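Local coordinates for protein eukaryotic translation initiation factor 4 gamma 2 (Homo sapiens, PDB 4IUL) that probably acts in translation initiation, its HEAT-repeat MIF4G domain interacting with the RNA helicase eIF4A, at residues Lys175-Lys183 with Asp195-Met203. Sequence-based numbering, arbitrary orientation.
Sequences KCIKTLLEK and DLECLCQIM
Leu180 and Asp195 mark where the backbones of Lys175-Lys183 and Asp195-Met203 come nearest, their CA atoms 5.8 Å apart, and the two helical segments run close to antiparallel at 152°, with axes 9.3 Å apart at closest approach. Leu180 points toward the partner helix and, among the residues here, loses the largest area to it. Its CD1 lies against backbone as much as side chain: it comes within 3.6 Å of Leu199 N, an atom already hydrogen-bonded to Asp195 O within its own helix, and 4.0 Å from Cys198 SG. Leu180 CD2 fits beside Asp195 O at 4.0 Å, so both methyls lie near that carbonyl oxygen. No hydrogen bond crosses the interface; the side-chain pairs are apolar, and Leu180 also packs on backbone atoms. Helices 170-181 and 193-210, joined by residues 182-192, form a consecutive antiparallel pair in the all-helical HEAT-repeat fold of the MIF4G domain. Helix 141-163 touches Leu180 through Ile156, while helix 237-251 packs on the far side against Cys200.

Leu199 reaches out with CG anti to its backbone N (chi1 170°), and its two methyls part to different partners. CD1 meets Ile177 CG2 at 3.9 Å, and CD2 lies 3.3 Å from Leu181 CD2, a separation whose exact shortness is doubtful; in both pairs the side chains cross at about a right angle. Beyond its CG2 branch, Ile177 sends its CG1-CD1 arm past Ile202, CG1 lying against Ile202 CG2, and ends with CD1 at Met203 SD, 4.1 Å away. Bends at chi2 and chi3 fold the Met203 chain, whose side chain also touches Met219 and Phe223 of helix 216-227, where Tyr222 meets Ile177.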
loop_
_atom_site.group_PDB
_atom_site.type_symbol
_atom_site.label_atom_id
_atom_site.label_comp_id
_atom_site.label_asym_id
_atom_site.label_seq_id
_atom_site.Cartn_x
_atom_site.Cartn_y
_atom_site.Cartn_z
ATOM N N LYS A 175 -5.903 -7.585 -6.102
ATOM C CA LYS A 175 -7.093 -7.354 -5.289
ATOM C C LYS A 175 -7.411 -5.856 -5.215
ATOM O O LYS A 175 -8.576 -5.469 -5.135
ATOM C CB LYS A 175 -6.885 -7.930 -3.885
ATOM C CG LYS A 175 -8.100 -8.638 -3.329
ATOM C CD LYS A 175 -7.732 -9.546 -2.166
ATOM C CE LYS A 175 -6.850 -10.692 -2.622
ATOM N NZ LYS A 175 -6.444 -11.572 -1.488
ATOM N N CYS A 176 -6.374 -5.021 -5.238
ATOM C CA CYS A 176 -6.559 -3.579 -5.213
ATOM C C CYS A 176 -7.148 -3.146 -6.563
ATOM O O CYS A 176 -8.124 -2.401 -6.619
ATOM C CB CYS A 176 -5.219 -2.862 -4.983
ATOM S SG CYS A 176 -4.552 -2.970 -3.293
ATOM N N ILE A 177 -6.547 -3.625 -7.647
ATOM C CA ILE A 177 -6.998 -3.290 -8.992
ATOM C C ILE A 177 -8.456 -3.681 -9.210
ATOM O O ILE A 177 -9.222 -2.927 -9.802
ATOM C CB ILE A 177 -6.137 -3.998 -10.065
ATOM C CG1 ILE A 177 -4.724 -3.408 -10.064
ATOM C CG2 ILE A 177 -6.799 -3.866 -11.448
ATOM C CD1 ILE A 177 -3.793 -4.040 -11.071
ATOM N N LYS A 178 -8.828 -4.860 -8.730
ATOM C CA LYS A 178 -10.189 -5.356 -8.885
ATOM C C LYS A 178 -11.231 -4.474 -8.209
ATOM O O LYS A 178 -12.304 -4.244 -8.769
ATOM C CB LYS A 178 -10.307 -6.782 -8.339
ATOM C CG LYS A 178 -11.704 -7.361 -8.477
ATOM C CD LYS A 178 -11.759 -8.847 -8.131
ATOM C CE LYS A 178 -13.161 -9.404 -8.374
ATOM N NZ LYS A 178 -13.251 -10.846 -8.036
ATOM N N THR A 179 -10.924 -3.983 -7.011
ATOM C CA THR A 179 -11.875 -3.139 -6.298
ATOM C C THR A 179 -12.005 -1.756 -6.934
ATOM O O THR A 179 -13.074 -1.150 -6.895
ATOM C CB THR A 179 -11.489 -2.978 -4.809
ATOM O OG1 THR A 179 -10.239 -2.293 -4.703
ATOM C CG2 THR A 179 -11.364 -4.337 -4.145
ATOM N N LEU A 180 -10.921 -1.265 -7.526
ATOM C CA LEU A 180 -10.942 0.048 -8.161
ATOM C C LEU A 180 -11.727 0.079 -9.473
ATOM O O LEU A 180 -12.317 1.104 -9.813
ATOM C CB LEU A 180 -9.514 0.554 -8.398
ATOM C CG LEU A 180 -8.676 0.885 -7.156
ATOM C CD1 LEU A 180 -7.346 1.499 -7.586
ATOM C CD2 LEU A 180 -9.440 1.856 -6.257
ATOM N N LEU A 181 -11.739 -1.037 -10.199
ATOM C CA LEU A 181 -12.455 -1.124 -11.468
ATOM C C LEU A 181 -13.896 -1.614 -11.316
ATOM O O LEU A 181 -14.704 -1.479 -12.239
ATOM C CB LEU A 181 -11.723 -2.062 -12.431
ATOM C CG LEU A 181 -10.490 -1.548 -13.172
ATOM C CD1 LEU A 181 -9.826 -2.698 -13.916
ATOM C CD2 LEU A 181 -10.897 -0.450 -14.141
ATOM N N GLU A 182 -14.212 -2.189 -10.160
ATOM C CA GLU A 182 -15.553 -2.703 -9.911
ATOM C C GLU A 182 -16.588 -1.587 -9.886
ATOM O O GLU A 182 -16.353 -0.516 -9.322
ATOM C CB GLU A 182 -15.596 -3.467 -8.587
ATOM C CG GLU A 182 -16.979 -3.984 -8.218
ATOM C CD GLU A 182 -17.000 -4.686 -6.875
ATOM O OE1 GLU A 182 -16.715 -4.030 -5.849
ATOM O OE2 GLU A 182 -17.298 -5.899 -6.847
ATOM N N LYS A 183 -17.738 -1.855 -10.495
ATOM C CA LYS A 183 -18.824 -0.885 -10.561
ATOM C C LYS A 183 -19.954 -1.199 -9.584
ATOM O O LYS A 183 -20.795 -2.062 -9.843
ATOM C CB LYS A 183 -19.376 -0.825 -11.988
ATOM C CG LYS A 183 -20.610 0.049 -12.141
ATOM C CD LYS A 183 -20.334 1.476 -11.715
ATOM C CE LYS A 183 -21.577 2.322 -11.857
ATOM N NZ LYS A 183 -21.317 3.719 -11.446
ATOM N N ASP A 195 -11.092 7.260 -8.038
ATOM C CA ASP A 195 -10.906 5.818 -7.972
ATOM C C ASP A 195 -10.123 5.386 -9.214
ATOM O O ASP A 195 -9.165 4.612 -9.126
ATOM C CB ASP A 195 -12.261 5.112 -7.919
ATOM C CG ASP A 195 -12.620 4.650 -6.517
ATOM O OD1 ASP A 195 -12.193 5.306 -5.539
ATOM O OD2 ASP A 195 -13.335 3.634 -6.393
ATOM N N LEU A 196 -10.527 5.910 -10.368
ATOM C CA LEU A 196 -9.866 5.594 -11.625
ATOM C C LEU A 196 -8.490 6.246 -11.711
ATOM O O LEU A 196 -7.587 5.714 -12.355
ATOM C CB LEU A 196 -10.736 6.036 -12.805
ATOM C CG LEU A 196 -11.912 5.105 -13.110
ATOM C CD1 LEU A 196 -12.797 5.694 -14.200
ATOM C CD2 LEU A 196 -11.365 3.760 -13.545
ATOM N N GLU A 197 -8.326 7.393 -11.058
ATOM C CA GLU A 197 -7.045 8.088 -11.080
ATOM C C GLU A 197 -6.017 7.289 -10.276
ATOM O O GLU A 197 -4.838 7.246 -10.627
ATOM C CB GLU A 197 -7.185 9.496 -10.490
ATOM C CG GLU A 197 -6.012 10.415 -10.808
ATOM C CD GLU A 197 -6.068 11.731 -10.047
ATOM O OE1 GLU A 197 -7.183 12.266 -9.854
ATOM O OE2 GLU A 197 -4.994 12.237 -9.652
ATOM N N CYS A 198 -6.473 6.670 -9.189
ATOM C CA CYS A 198 -5.608 5.860 -8.339
ATOM C C CYS A 198 -5.152 4.639 -9.144
ATOM O O CYS A 198 -3.978 4.279 -9.130
ATOM C CB CYS A 198 -6.381 5.418 -7.093
ATOM S SG CYS A 198 -5.442 4.511 -5.832
ATOM N N LEU A 199 -6.093 4.017 -9.856
ATOM C CA LEU A 199 -5.804 2.844 -10.676
ATOM C C LEU A 199 -4.672 3.115 -11.661
ATOM O O LEU A 199 -3.764 2.300 -11.812
ATOM C CB LEU A 199 -7.052 2.404 -11.442
ATOM C CG LEU A 199 -6.825 1.334 -12.512
ATOM C CD1 LEU A 199 -6.374 0.034 -11.862
ATOM C CD2 LEU A 199 -8.104 1.120 -13.294
ATOM N N CYS A 200 -4.716 4.260 -12.330
ATOM C CA CYS A 200 -3.662 4.588 -13.278
ATOM C C CYS A 200 -2.325 4.760 -12.563
ATOM O O CYS A 200 -1.276 4.451 -13.120
ATOM C CB CYS A 200 -4.026 5.849 -14.069
ATOM S SG CYS A 200 -5.398 5.584 -15.237
ATOM N N GLN A 201 -2.364 5.246 -11.327
ATOM C CA GLN A 201 -1.150 5.430 -10.543
ATOM C C GLN A 201 -0.526 4.059 -10.300
ATOM O O GLN A 201 0.638 3.828 -10.625
ATOM C CB GLN A 201 -1.478 6.079 -9.199
ATOM C CG GLN A 201 -0.260 6.335 -8.341
ATOM C CD GLN A 201 0.685 7.336 -8.978
ATOM O OE1 GLN A 201 0.389 8.530 -9.041
ATOM N NE2 GLN A 201 1.823 6.851 -9.470
ATOM N N ILE A 202 -1.321 3.157 -9.722
ATOM C CA ILE A 202 -0.893 1.788 -9.438
ATOM C C ILE A 202 -0.377 1.118 -10.701
ATOM O O ILE A 202 0.693 0.511 -10.705
ATOM C CB ILE A 202 -2.068 0.939 -8.882
ATOM C CG1 ILE A 202 -2.192 1.149 -7.376
ATOM C CG2 ILE A 202 -1.861 -0.538 -9.208
ATOM C CD1 ILE A 202 -0.964 0.712 -6.597
ATOM N N MET A 203 -1.147 1.235 -11.773
ATOM C CA MET A 203 -0.784 0.637 -13.048
ATOM C C MET A 203 0.592 1.100 -13.553
ATOM O O MET A 203 1.359 0.291 -14.080
ATOM C CB MET A 203 -1.873 0.944 -14.082
ATOM C CG MET A 203 -2.141 -0.175 -15.072
ATOM S SD MET A 203 -2.798 -1.698 -14.341
ATOM C CE MET A 203 -1.419 -2.711 -14.458
#